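Local coordinates for CRISPR-associated protein, Cse1 family (Acidimicrobium ferrooxidans, PDB 4H3T), which is probably the large subunit of a type I-E CRISPR Cascade complex, which in relatives helps recognise invading DNA at the target site, at residues A[18-23]-A[28-33]; A[55-60]-A[211-216]. The protein carries 1 engineered substitution. All blocks are in the same frame, centred on the assembly; numbering follows the deposited sequence.

How the contacts relate
Contact 1 is a local hairpin near the amino terminus, strand 18-22 against strand 27-30, and it closes before contact 2 opens. Contact 2 is long-range: segments 55-60 and 211-216, from helices 52-68 and 210-217, are separated by 150 residues. The centres of the two contacts lie about 13 Å apart, on the same side of the chain's centre. Helix 52-68 is the common element, since Leu18 CD2 packs on Leu56 CD2 at 4.0 Å and Leu32 CD2 on Val60 CG2 at 4.3 Å, while Leu57 and Val60 serve contact 2. Strand 42-45 pairs with strand 18-22 and also touches Leu57 and Val60 through Phe45, so hairpin and helix pair pack into the same buried region.

Contact 1. Residues A[18-23]-A[28-33]; sequences LPVRFR and SEVSLR
Val30 of segment 28-33 lies against Leu18, Val20 and Phe22 of segment 18-23. From its CB two methyls diverge: CG1, beside the backbone N (chi1 -65°), reaches Val20 CG2 at 4.0 Å and Phe22 CZ at 3.9 Å, meeting the ring obliquely. CG2 turns to the other strand's backbone, 3.6 Å from Leu18 O, with Val20 CG1 close by. With an alanine here, the Phe22 ring and the Val20 methyls would probably lose an apolar partner, leaving a gap where the two methyls lay. The backbones form a hairpin that supplies two strands of a three-stranded antiparallel sheet, 18-22 in the middle between 27-30 and 42-45. Leu18 and Val30 make a hydrogen-bonded pair, with Val30 N to Leu18 O at 2.8 Å; Val20 and Ser28 make the next, whose Val20 N to Ser28 O bond is nearly straight (170°). Between them Pro19 faces Glu29, a non-hydrogen-bonded pair, and the Glu29 carboxylate extends to a salt bridge with Arg162. Ser28 OG meets the Phe22 ring at its edge, 3.5 Å from CE2. Beyond the strand, Leu32 CD2 packs on Leu18 CD1 at 3.5 Å, and Ser31, the N-cap of helix 32-37, bonds Asp34 N through OG.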
loop_
_atom_site.group_PDB
_atom_site.type_symbol
_atom_site.label_atom_id
_atom_site.label_comp_id
_atom_site.label_asym_id
_atom_site.label_seq_id
_atom_site.Cartn_x
_atom_site.Cartn_y
_atom_site.Cartn_z
ATOM N N LEU A 18 -10.117 17.176 3.078
ATOM C CA LEU A 18 -8.884 16.384 2.944
ATOM C C LEU A 18 -8.018 16.601 4.176
ATOM O O LEU A 18 -7.518 17.693 4.379
ATOM C CB LEU A 18 -8.147 16.798 1.660
ATOM C CG LEU A 18 -8.961 16.564 0.394
ATOM C CD1 LEU A 18 -8.386 17.294 -0.731
ATOM C CD2 LEU A 18 -9.054 15.093 0.046
ATOM N N PRO A 19 -7.907 15.597 5.064
ATOM C CA PRO A 19 -7.156 15.813 6.316
ATOM C C PRO A 19 -5.654 15.792 6.066
ATOM O O PRO A 19 -5.112 14.858 5.466
ATOM C CB PRO A 19 -7.609 14.661 7.221
ATOM C CG PRO A 19 -8.252 13.706 6.358
ATOM C CD PRO A 19 -8.441 14.232 4.995
ATOM N N VAL A 20 -4.995 16.818 6.530
ATOM C CA VAL A 20 -3.557 16.961 6.339
ATOM C C VAL A 20 -2.908 17.388 7.629
ATOM O O VAL A 20 -3.560 17.880 8.541
ATOM C CB VAL A 20 -3.203 17.950 5.198
ATOM C CG1 VAL A 20 -3.746 17.465 3.875
ATOM C CG2 VAL A 20 -3.705 19.349 5.510
ATOM N N ARG A 21 -1.599 17.227 7.669
ATOM C CA ARG A 21 -0.754 17.715 8.748
ATOM C C ARG A 21 0.164 18.802 8.169
ATOM O O ARG A 21 0.822 18.575 7.160
ATOM C CB ARG A 21 0.057 16.570 9.335
ATOM C CG ARG A 21 1.062 17.009 10.408
ATOM C CD ARG A 21 1.912 15.793 10.759
ATOM N NE ARG A 21 1.275 14.938 11.756
ATOM C CZ ARG A 21 1.248 15.181 13.069
ATOM N NH1 ARG A 21 1.794 16.291 13.563
ATOM N NH2 ARG A 21 0.658 14.325 13.894
ATOM N N PHE A 22 0.147 19.982 8.763
ATOM C CA PHE A 22 0.918 21.126 8.305
ATOM C C PHE A 22 2.323 21.070 8.904
ATOM O O PHE A 22 2.509 20.431 9.937
ATOM C CB PHE A 22 0.209 22.431 8.668
ATOM C CG PHE A 22 -0.924 22.767 7.731
ATOM C CD1 PHE A 22 -0.692 23.510 6.584
ATOM C CD2 PHE A 22 -2.226 22.331 7.991
ATOM C CE1 PHE A 22 -1.724 23.791 5.701
ATOM C CE2 PHE A 22 -3.274 22.705 7.164
ATOM C CZ PHE A 22 -3.029 23.474 6.047
ATOM N N ARG A 23 3.309 21.704 8.242
ATOM C CA ARG A 23 4.705 21.752 8.725
ATOM C C ARG A 23 4.803 22.465 10.098
ATOM O O ARG A 23 5.648 22.101 10.895
ATOM C CB ARG A 23 5.621 22.438 7.701
ATOM C CG ARG A 23 5.862 21.580 6.488
ATOM C CD ARG A 23 6.460 22.382 5.349
ATOM N NE ARG A 23 7.906 22.512 5.492
ATOM C CZ ARG A 23 8.688 23.265 4.722
ATOM N NH1 ARG A 23 8.168 23.968 3.713
ATOM N NH2 ARG A 23 9.997 23.320 4.949
ATOM N N SER A 28 -5.663 19.696 10.157
ATOM C CA SER A 28 -6.997 20.158 9.753
ATOM C C SER A 28 -7.332 19.670 8.332
ATOM O O SER A 28 -6.540 18.974 7.686
ATOM C CB SER A 28 -7.126 21.676 9.870
ATOM O OG SER A 28 -6.304 22.390 8.967
ATOM N N GLU A 29 -8.543 19.912 7.916
ATOM C CA GLU A 29 -9.023 19.512 6.600
ATOM C C GLU A 29 -8.904 20.628 5.637
ATOM O O GLU A 29 -9.140 21.775 5.998
ATOM C CB GLU A 29 -10.472 19.042 6.675
ATOM C CG GLU A 29 -10.560 17.705 7.345
ATOM C CD GLU A 29 -11.986 17.231 7.550
ATOM O OE1 GLU A 29 -12.922 17.905 7.074
ATOM O OE2 GLU A 29 -12.166 16.192 8.212
ATOM N N VAL A 30 -8.540 20.322 4.383
ATOM C CA VAL A 30 -8.431 21.366 3.361
ATOM C C VAL A 30 -9.267 20.968 2.131
ATOM O O VAL A 30 -9.628 19.802 1.949
ATOM C CB VAL A 30 -6.951 21.652 2.984
ATOM C CG1 VAL A 30 -6.191 22.245 4.168
ATOM C CG2 VAL A 30 -6.217 20.399 2.435
ATOM N N SER A 31 -9.527 21.925 1.289
ATOM C CA SER A 31 -10.221 21.727 0.005
ATOM C C SER A 31 -9.208 21.272 -1.040
ATOM O O SER A 31 -7.996 21.327 -0.783
ATOM C CB SER A 31 -10.816 23.038 -0.432
ATOM O OG SER A 31 -9.737 23.943 -0.595
ATOM N N LEU A 32 -9.680 20.878 -2.211
ATOM C CA LEU A 32 -8.771 20.487 -3.277
ATOM C C LEU A 32 -7.970 21.693 -3.790
ATOM O O LEU A 32 -6.809 21.543 -4.081
ATOM C CB LEU A 32 -9.471 19.820 -4.448
ATOM C CG LEU A 32 -10.003 18.456 -4.218
ATOM C CD1 LEU A 32 -11.014 18.140 -5.284
ATOM C CD2 LEU A 32 -8.904 17.428 -4.225
ATOM N N ARG A 33 -8.542 22.887 -3.779
ATOM C CA ARG A 33 -7.836 24.078 -4.171
ATOM C C ARG A 33 -6.677 24.327 -3.193
ATOM O O ARG A 33 -5.541 24.482 -3.639
ATOM C CB ARG A 33 -8.790 25.290 -4.264
ATOM C CG ARG A 33 -8.090 26.478 -4.897
ATOM C CD ARG A 33 -8.084 27.670 -3.987
ATOM N NE ARG A 33 -7.463 28.835 -4.628
ATOM C CZ ARG A 33 -6.755 29.750 -3.980
ATOM N NH1 ARG A 33 -6.552 29.639 -2.671
ATOM N NH2 ARG A 33 -6.217 30.776 -4.640
#

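Contact 2. Residues A[55-60]-A[211-216]; sequences ALLRLV and RETLLL
Leu214 CD2 touches two side chains of segment 55-60, 3.7 Å from Val60 CG1 and 3.9 Å from Leu57 CD1. The axes of the two short helical segments cross at -74° and come no closer than 11.0 Å, so the interface is made by side-chain ends, and only 154 Å² is buried in all. Side-chain conformation explains how methyls meet across such widely spaced backbones. Leu57 has CG anti to its own backbone N (chi1 174°), and although its CB does not point at the other helix, this turn carries CD1 across to it. Leu214 instead has CG beside its backbone N and anti to the carbonyl carbon (chi1 -69°); its CB, too, is not aimed at segment 55-60, yet CD2 reaches Val60 and Leu57. The two isobutyl groups run alongside each other, pointing opposite ways. Val60 differs in that its CB points toward segment 211-216; CG1, anti to the backbone N, is the branch that touches Leu214, and the two side chains meet at about a right angle. Thr213 divides its two branches between different tasks. Its methyl CG2 faces Leu57 CD1 at 4.1 Å, whereas OG1 is tied to Gly207 N and Thr209 O just before the segment, bonds that would hold the chi1 rotation that turns CG2 to Leu57. All four residues are buried. Around this apolar joint, strand 202-206 touches Leu57 through Ala204 and Thr213 through Val206, Phe45 of strand 42-45 packs on both Leu57 and Val60, and helix 74-82 packs against helix 210-217 at Glu212 and Leu215.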
loop_
_atom_site.group_PDB
_atom_site.type_symbol
_atom_site.label_atom_id
_atom_site.label_comp_id
_atom_site.label_asym_id
_atom_site.label_seq_id
_atom_site.Cartn_x
_atom_site.Cartn_y
_atom_site.Cartn_z
ATOM N N ALA A 55 -5.845 6.051 -2.081
ATOM C CA ALA A 55 -7.005 6.490 -2.875
ATOM C C ALA A 55 -7.021 7.994 -3.057
ATOM O O ALA A 55 -7.158 8.476 -4.203
ATOM C CB ALA A 55 -8.305 5.994 -2.214
ATOM N N LEU A 56 -6.774 8.727 -1.981
ATOM C CA LEU A 56 -6.765 10.196 -2.030
ATOM C C LEU A 56 -5.489 10.706 -2.731
ATOM O O LEU A 56 -5.564 11.655 -3.479
ATOM C CB LEU A 56 -6.868 10.795 -0.639
ATOM C CG LEU A 56 -8.255 10.601 0.102
ATOM C CD1 LEU A 56 -8.151 11.125 1.514
ATOM C CD2 LEU A 56 -9.381 11.208 -0.729
ATOM N N LEU A 57 -4.366 10.017 -2.577
ATOM C CA LEU A 57 -3.111 10.416 -3.250
ATOM C C LEU A 57 -3.280 10.300 -4.749
ATOM O O LEU A 57 -2.952 11.234 -5.462
ATOM C CB LEU A 57 -1.920 9.598 -2.782
ATOM C CG LEU A 57 -0.567 9.829 -3.539
ATOM C CD1 LEU A 57 -0.089 11.257 -3.389
ATOM C CD2 LEU A 57 0.471 8.897 -3.062
ATOM N N ARG A 58 -3.827 9.166 -5.232
ATOM C CA ARG A 58 -4.053 8.972 -6.661
ATOM C C ARG A 58 -5.065 9.949 -7.227
ATOM O O ARG A 58 -4.852 10.464 -8.305
ATOM C CB ARG A 58 -4.427 7.540 -6.966
ATOM C CG ARG A 58 -3.220 6.669 -6.769
ATOM C CD ARG A 58 -3.495 5.234 -6.623
ATOM N NE ARG A 58 -4.046 4.600 -7.817
ATOM C CZ ARG A 58 -3.404 3.810 -8.665
ATOM N NH1 ARG A 58 -2.085 3.672 -8.590
ATOM N NH2 ARG A 58 -4.068 3.181 -9.623
ATOM N N LEU A 59 -6.090 10.305 -6.474
ATOM C CA LEU A 59 -7.035 11.332 -6.923
ATOM C C LEU A 59 -6.325 12.661 -7.159
ATOM O O LEU A 59 -6.547 13.366 -8.151
ATOM C CB LEU A 59 -8.142 11.528 -5.863
ATOM C CG LEU A 59 -9.030 12.813 -6.056
ATOM C CD1 LEU A 59 -9.848 12.640 -7.240
ATOM C CD2 LEU A 59 -9.985 13.013 -4.862
ATOM N N VAL A 60 -5.544 13.056 -6.176
ATOM C CA VAL A 60 -4.800 14.317 -6.203
ATOM C C VAL A 60 -3.723 14.296 -7.320
ATOM O O VAL A 60 -3.547 15.311 -8.002
ATOM C CB VAL A 60 -4.226 14.705 -4.803
ATOM C CG1 VAL A 60 -3.353 15.940 -4.873
ATOM C CG2 VAL A 60 -5.383 15.003 -3.861
ATOM N N ARG A 211 4.064 18.638 -1.542
ATOM C CA ARG A 211 4.495 19.062 -2.872
ATOM C C ARG A 211 5.603 18.153 -3.385
ATOM O O ARG A 211 5.529 17.726 -4.535
ATOM C CB ARG A 211 4.946 20.519 -2.871
ATOM C CG ARG A 211 5.366 20.980 -4.222
ATOM C CD ARG A 211 5.388 22.488 -4.306
ATOM N NE ARG A 211 5.478 22.876 -5.711
ATOM C CZ ARG A 211 6.589 22.863 -6.438
ATOM N NH1 ARG A 211 7.749 22.507 -5.894
ATOM N NH2 ARG A 211 6.548 23.186 -7.718
ATOM N N GLU A 212 6.577 17.795 -2.533
ATOM C CA GLU A 212 7.635 16.829 -2.893
ATOM C C GLU A 212 7.065 15.470 -3.219
ATOM O O GLU A 212 7.439 14.875 -4.212
ATOM C CB GLU A 212 8.636 16.614 -1.765
ATOM C CG GLU A 212 9.554 17.756 -1.459
ATOM C CD GLU A 212 10.634 17.363 -0.464
ATOM O OE1 GLU A 212 10.750 16.158 -0.118
ATOM O OE2 GLU A 212 11.357 18.280 -0.017
ATOM N N THR A 213 6.155 14.963 -2.368
ATOM C CA THR A 213 5.464 13.686 -2.589
ATOM C C THR A 213 4.750 13.670 -3.922
ATOM O O THR A 213 4.841 12.700 -4.660
ATOM C CB THR A 213 4.448 13.436 -1.461
ATOM O OG1 THR A 213 5.184 13.332 -0.243
ATOM C CG2 THR A 213 3.561 12.210 -1.693
ATOM N N LEU A 214 4.025 14.730 -4.227
ATOM C CA LEU A 214 3.321 14.790 -5.505
ATOM C C LEU A 214 4.302 14.774 -6.678
ATOM O O LEU A 214 4.134 13.958 -7.574
ATOM C CB LEU A 214 2.446 16.016 -5.582
ATOM C CG LEU A 214 1.228 16.024 -4.644
ATOM C CD1 LEU A 214 0.533 17.399 -4.749
ATOM C CD2 LEU A 214 0.238 14.878 -4.929
ATOM N N LEU A 215 5.372 15.511 -6.591
ATOM C CA LEU A 215 6.390 15.511 -7.658
ATOM C C LEU A 215 7.156 14.177 -7.778
ATOM O O LEU A 215 7.421 13.752 -8.915
ATOM C CB LEU A 215 7.346 16.663 -7.475
ATOM C CG LEU A 215 6.683 18.078 -7.658
ATOM C CD1 LEU A 215 7.680 19.156 -7.443
ATOM C CD2 LEU A 215 6.085 18.254 -9.043
ATOM N N LEU A 216 7.470 13.496 -6.672
ATOM C CA LEU A 216 8.104 12.153 -6.716
ATOM C C LEU A 216 7.217 11.156 -7.431
ATOM O O LEU A 216 7.745 10.171 -7.953
ATOM C CB LEU A 216 8.411 11.643 -5.294
ATOM C CG LEU A 216 9.504 12.499 -4.590
ATOM C CD1 LEU A 216 9.566 12.216 -3.071
ATOM C CD2 LEU A 216 10.860 12.247 -5.208
#